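PDB 4H3K: RNA polymerase II subunit A C-terminal domain phosphatase SSU72 from Homo sapiens, which dephosphorylates the C-terminal domain of RNA polymerase II and takes part in RNA processing and transcription termination. Local coordinates for residues Ser52-Leu64 against Lys112-Phe125. The protein carries 1 engineered substitution. Sequence-based numbering, arbitrary orientation.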
loop_
_atom_site.group_PDB
_atom_site.type_symbol
_atom_site.label_atom_id
_atom_site.label_comp_id
_atom_site.label_asym_id
_atom_site.label_seq_id
_atom_site.Cartn_x
_atom_site.Cartn_y
_atom_site.Cartn_z
ATOM N N SER B 52 8.020 -16.844 -0.628
ATOM C CA SER B 52 8.501 -15.952 -1.642
ATOM C C SER B 52 9.109 -14.793 -0.868
ATOM O O SER B 52 8.422 -14.102 -0.141
ATOM C CB SER B 52 7.306 -15.502 -2.494
ATOM O OG SER B 52 7.650 -14.395 -3.302
ATOM N N VAL B 53 10.416 -14.635 -0.971
ATOM C CA VAL B 53 11.132 -13.659 -0.172
ATOM C C VAL B 53 12.179 -12.889 -0.984
ATOM O O VAL B 53 12.812 -13.439 -1.858
ATOM C CB VAL B 53 11.727 -14.316 1.106
ATOM C CG1 VAL B 53 12.583 -15.549 0.781
ATOM C CG2 VAL B 53 12.500 -13.291 1.982
ATOM N N ARG B 54 12.314 -11.601 -0.683
ATOM C CA ARG B 54 13.398 -10.791 -1.191
ATOM C C ARG B 54 13.994 -10.090 0.033
ATOM O O ARG B 54 13.355 -9.995 1.089
ATOM C CB ARG B 54 12.892 -9.745 -2.196
ATOM C CG ARG B 54 12.064 -10.269 -3.394
ATOM C CD ARG B 54 12.829 -10.324 -4.704
ATOM N NE ARG B 54 13.898 -9.315 -4.851
ATOM C CZ ARG B 54 13.830 -8.192 -5.572
ATOM N NH1 ARG B 54 12.720 -7.832 -6.218
ATOM N NH2 ARG B 54 14.893 -7.400 -5.637
ATOM N N SER B 55 15.219 -9.609 -0.108
ATOM C CA SER B 55 15.885 -8.976 0.997
ATOM C C SER B 55 16.639 -7.744 0.535
ATOM O O SER B 55 17.051 -7.653 -0.626
ATOM C CB SER B 55 16.831 -9.974 1.665
ATOM O OG SER B 55 17.902 -10.289 0.807
ATOM N N PHE B 56 16.801 -6.783 1.451
ATOM C CA PHE B 56 17.319 -5.463 1.110
ATOM C C PHE B 56 18.040 -4.886 2.298
ATOM O O PHE B 56 17.906 -5.385 3.418
ATOM C CB PHE B 56 16.171 -4.493 0.730
ATOM C CG PHE B 56 15.318 -4.977 -0.400
ATOM C CD1 PHE B 56 15.711 -4.754 -1.715
ATOM C CD2 PHE B 56 14.122 -5.675 -0.142
ATOM C CE1 PHE B 56 14.936 -5.206 -2.775
ATOM C CE2 PHE B 56 13.334 -6.133 -1.174
ATOM C CZ PHE B 56 13.731 -5.892 -2.510
ATOM N N GLY B 57 18.790 -3.816 2.042
ATOM C CA GLY B 57 19.350 -2.983 3.105
ATOM C C GLY B 57 18.917 -1.527 2.899
ATOM O O GLY B 57 18.712 -1.094 1.777
ATOM N N THR B 58 18.765 -0.775 3.983
ATOM C CA THR B 58 18.439 0.643 3.870
ATOM C C THR B 58 19.615 1.567 4.121
ATOM O O THR B 58 19.474 2.783 3.961
ATOM C CB THR B 58 17.363 1.062 4.866
ATOM O OG1 THR B 58 17.761 0.642 6.173
ATOM C CG2 THR B 58 15.998 0.437 4.477
ATOM N N GLY B 59 20.763 1.012 4.528
ATOM C CA GLY B 59 21.925 1.838 4.844
ATOM C C GLY B 59 22.442 2.611 3.636
ATOM O O GLY B 59 22.232 2.216 2.473
ATOM N N THR B 60 23.133 3.715 3.910
ATOM C CA THR B 60 23.803 4.487 2.880
ATOM C C THR B 60 24.907 3.677 2.182
ATOM O O THR B 60 25.246 3.922 1.023
ATOM C CB THR B 60 24.393 5.776 3.531
ATOM O OG1 THR B 60 23.289 6.534 4.100
ATOM C CG2 THR B 60 25.051 6.635 2.509
ATOM N N HIS B 61 25.482 2.725 2.914
ATOM C CA HIS B 61 26.592 1.912 2.428
ATOM C C HIS B 61 26.583 0.581 3.179
ATOM O O HIS B 61 25.844 0.406 4.149
ATOM C CB HIS B 61 27.927 2.623 2.668
ATOM C CG HIS B 61 28.119 3.056 4.089
ATOM N ND1 HIS B 61 28.760 2.273 5.026
ATOM C CD2 HIS B 61 27.718 4.170 4.740
ATOM C CE1 HIS B 61 28.767 2.898 6.188
ATOM N NE2 HIS B 61 28.132 4.047 6.044
ATOM N N VAL B 62 27.428 -0.330 2.725
ATOM C CA VAL B 62 27.555 -1.651 3.310
ATOM C C VAL B 62 28.675 -1.621 4.320
ATOM O O VAL B 62 29.748 -1.059 4.068
ATOM C CB VAL B 62 27.880 -2.683 2.225
ATOM C CG1 VAL B 62 28.270 -4.058 2.826
ATOM C CG2 VAL B 62 26.684 -2.806 1.277
ATOM N N LYS B 63 28.406 -2.210 5.472
ATOM C CA LYS B 63 29.341 -2.277 6.559
ATOM C C LYS B 63 29.555 -3.767 6.878
ATOM O O LYS B 63 28.606 -4.567 6.904
ATOM C CB LYS B 63 28.772 -1.496 7.746
ATOM C CG LYS B 63 29.727 -1.298 8.913
ATOM C CD LYS B 63 28.994 -1.316 10.269
ATOM C CE LYS B 63 28.658 0.090 10.791
ATOM N NZ LYS B 63 27.740 0.909 9.913
ATOM N N LEU B 64 30.806 -4.140 7.078
ATOM C CA LEU B 64 31.144 -5.450 7.577
ATOM C C LEU B 64 32.076 -5.230 8.764
ATOM O O LEU B 64 32.834 -4.243 8.769
ATOM C CB LEU B 64 31.871 -6.229 6.487
ATOM C CG LEU B 64 31.181 -7.270 5.603
ATOM C CD1 LEU B 64 29.689 -7.419 5.849
ATOM C CD2 LEU B 64 31.517 -7.100 4.106
ATOM N N LYS B 112 22.320 -14.625 -4.042
ATOM C CA LYS B 112 22.204 -13.585 -5.043
ATOM C C LYS B 112 23.551 -12.891 -5.169
ATOM O O LYS B 112 24.380 -12.998 -4.276
ATOM C CB LYS B 112 21.090 -12.588 -4.657
ATOM C CG LYS B 112 21.396 -11.765 -3.420
ATOM C CD LYS B 112 20.154 -10.973 -2.988
ATOM C CE LYS B 112 20.500 -9.938 -1.940
ATOM N NZ LYS B 112 19.285 -9.106 -1.547
ATOM N N PRO B 113 23.784 -12.185 -6.281
ATOM C CA PRO B 113 25.171 -11.739 -6.491
ATOM C C PRO B 113 25.627 -10.519 -5.671
ATOM O O PRO B 113 26.821 -10.397 -5.372
ATOM C CB PRO B 113 25.226 -11.453 -7.991
ATOM C CG PRO B 113 23.835 -11.148 -8.377
ATOM C CD PRO B 113 22.937 -11.946 -7.465
ATOM N N ARG B 114 24.707 -9.630 -5.293
ATOM C CA ARG B 114 25.076 -8.448 -4.511
ATOM C C ARG B 114 23.986 -7.970 -3.556
ATOM O O ARG B 114 22.804 -8.271 -3.753
ATOM C CB ARG B 114 25.529 -7.288 -5.422
ATOM C CG ARG B 114 24.466 -6.793 -6.365
ATOM C CD ARG B 114 24.853 -5.488 -7.056
ATOM N NE ARG B 114 23.639 -4.856 -7.570
ATOM C CZ ARG B 114 22.847 -4.018 -6.885
ATOM N NH1 ARG B 114 23.132 -3.640 -5.636
ATOM N NH2 ARG B 114 21.761 -3.538 -7.468
ATOM N N PRO B 115 24.390 -7.248 -2.492
ATOM C CA PRO B 115 23.385 -6.663 -1.601
ATOM C C PRO B 115 22.530 -5.666 -2.390
ATOM O O PRO B 115 23.014 -5.089 -3.358
ATOM C CB PRO B 115 24.228 -5.963 -0.539
ATOM C CG PRO B 115 25.526 -5.656 -1.208
ATOM C CD PRO B 115 25.760 -6.884 -2.085
ATOM N N GLU B 116 21.264 -5.514 -2.008
ATOM C CA GLU B 116 20.341 -4.630 -2.706
ATOM C C GLU B 116 19.809 -3.531 -1.777
ATOM O O GLU B 116 19.442 -3.818 -0.634
ATOM C CB GLU B 116 19.172 -5.436 -3.295
ATOM C CG GLU B 116 19.633 -6.491 -4.338
ATOM C CD GLU B 116 18.543 -7.477 -4.682
ATOM O OE1 GLU B 116 17.980 -7.354 -5.771
ATOM O OE2 GLU B 116 18.226 -8.365 -3.875
ATOM N N ARG B 117 19.788 -2.297 -2.284
ATOM C CA ARG B 117 19.218 -1.169 -1.578
ATOM C C ARG B 117 17.699 -1.172 -1.713
ATOM O O ARG B 117 17.165 -1.165 -2.844
ATOM C CB ARG B 117 19.712 0.161 -2.139
ATOM C CG ARG B 117 21.197 0.403 -1.983
ATOM C CD ARG B 117 21.634 1.863 -2.323
ATOM N NE ARG B 117 20.738 2.958 -1.896
ATOM C CZ ARG B 117 20.539 3.373 -0.642
ATOM N NH1 ARG B 117 21.127 2.768 0.373
ATOM N NH2 ARG B 117 19.741 4.407 -0.409
ATOM N N PHE B 118 17.015 -1.150 -0.574
ATOM C CA PHE B 118 15.549 -1.049 -0.557
ATOM C C PHE B 118 15.020 0.153 -1.366
ATOM O O PHE B 118 14.042 0.053 -2.115
ATOM C CB PHE B 118 15.059 -0.907 0.886
ATOM C CG PHE B 118 13.567 -0.925 1.012
ATOM C CD1 PHE B 118 12.884 -2.133 1.146
ATOM C CD2 PHE B 118 12.846 0.263 1.020
ATOM C CE1 PHE B 118 11.485 -2.147 1.260
ATOM C CE2 PHE B 118 11.469 0.265 1.144
ATOM C CZ PHE B 118 10.779 -0.947 1.255
ATOM N N GLN B 119 15.661 1.295 -1.175
ATOM C CA GLN B 119 15.190 2.533 -1.798
ATOM C C GLN B 119 15.262 2.468 -3.330
ATOM O O GLN B 119 14.649 3.296 -4.003
ATOM C CB GLN B 119 15.942 3.750 -1.243
ATOM C CG GLN B 119 15.734 3.980 0.257
ATOM C CD GLN B 119 16.766 3.307 1.190
ATOM O OE1 GLN B 119 17.033 3.833 2.255
ATOM N NE2 GLN B 119 17.321 2.162 0.799
ATOM N N ASN B 120 15.979 1.476 -3.872
ATOM C CA ASN B 120 16.109 1.314 -5.342
ATOM C C ASN B 120 15.140 0.358 -5.970
ATOM O O ASN B 120 15.010 0.340 -7.193
ATOM C CB ASN B 120 17.505 0.840 -5.754
ATOM C CG ASN B 120 18.572 1.843 -5.447
ATOM O OD1 ASN B 120 18.323 3.058 -5.399
ATOM N ND2 ASN B 120 19.782 1.344 -5.214
ATOM N N CYS B 121 14.490 -0.466 -5.163
ATOM C CA CYS B 121 13.591 -1.475 -5.719
ATOM C C CYS B 121 12.153 -0.984 -5.795
ATOM O O CYS B 121 11.756 -0.082 -5.054
ATOM C CB CYS B 121 13.659 -2.781 -4.926
ATOM S SG CYS B 121 12.893 -4.186 -5.781
ATOM N N LYS B 122 11.388 -1.636 -6.669
ATOM C CA LYS B 122 10.025 -1.246 -7.040
ATOM C C LYS B 122 9.035 -2.432 -6.978
ATOM O O LYS B 122 7.946 -2.367 -7.564
ATOM C CB LYS B 122 10.041 -0.665 -8.462
ATOM C CG LYS B 122 10.651 -1.616 -9.555
ATOM C CD LYS B 122 11.815 -2.509 -9.018
ATOM C CE LYS B 122 12.887 -2.789 -10.069
ATOM N NZ LYS B 122 12.715 -4.156 -10.651
ATOM N N ASP B 123 9.415 -3.503 -6.278
ATOM C CA ASP B 123 8.593 -4.715 -6.149
ATOM C C ASP B 123 7.471 -4.535 -5.123
ATOM O O ASP B 123 7.593 -3.697 -4.240
ATOM C CB ASP B 123 9.481 -5.868 -5.702
ATOM C CG ASP B 123 9.290 -7.106 -6.536
ATOM O OD1 ASP B 123 8.133 -7.391 -6.910
ATOM O OD2 ASP B 123 10.311 -7.789 -6.805
ATOM N N LEU B 124 6.391 -5.315 -5.239
ATOM C CA LEU B 124 5.312 -5.292 -4.239
ATOM C C LEU B 124 5.392 -6.462 -3.267
ATOM O O LEU B 124 5.676 -7.604 -3.670
ATOM C CB LEU B 124 3.921 -5.276 -4.890
ATOM C CG LEU B 124 3.643 -4.248 -6.001
ATOM C CD1 LEU B 124 2.203 -4.351 -6.519
ATOM C CD2 LEU B 124 3.928 -2.848 -5.500
ATOM N N PHE B 125 5.143 -6.170 -1.989
ATOM C CA PHE B 125 5.064 -7.193 -0.948
ATOM C C PHE B 125 3.750 -7.111 -0.164
ATOM O O PHE B 125 3.044 -6.095 -0.187
ATOM C CB PHE B 125 6.264 -7.031 -0.006
ATOM C CG PHE B 125 7.564 -7.071 -0.731
ATOM C CD1 PHE B 125 8.096 -8.292 -1.141
ATOM C CD2 PHE B 125 8.197 -5.904 -1.100
ATOM C CE1 PHE B 125 9.285 -8.344 -1.840
ATOM C CE2 PHE B 125 9.391 -5.946 -1.842
ATOM C CZ PHE B 125 9.928 -7.171 -2.202
HETATM O O HOH W 1 16.279 -10.198 -2.834
#
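F118 turns the edge of its ring toward the face of the F56 ring in a T-shaped pair, centroids 5.7 Å apart and planes at 90°. At the edge of F56, F125 CZ lies 3.7 Å from F56 CE2, while C121 comes in obliquely, its CB 3.5 Å from F56 CE1. One face of the R54 guanidinium lies against F56 CZ, offset toward the rim, with E116 OE1, D123 OD2 and a water at its edge; R54 CG meets the edge of the F125 ring. Bends at chi2 and chi3 (-30°) fold R54 into a salt-bridge network with D123, E116 and K112: NH1 reaches D123 OD2 at a doubtful, too short distance, NH2 bonds E116 OE1 weakly, and NE binds the water, which also bonds E116 OE2. K112 NZ grips that same OE2 at 2.7 Å and donates to S55 OG, which H43 and N35 also bind. Replacing F56 by alanine is likely to leave the F118 edge without its aromatic face and the R54 guanidinium without support, and open a gap between C121 and F125. G57 and R117 form a single beta bridge, G57 N bonding E116 O at 2.8 Å and G57 O accepting from F118 N. The loop thus covers 52-57, an edge strand of the chain's central sheet, consistent with a low-molecular-weight tyrosine phosphatase-like fold; strand 27-32 flanks it, helix 38-48 packs on V53 and S55, and helix 133-145 meets T58 and F118.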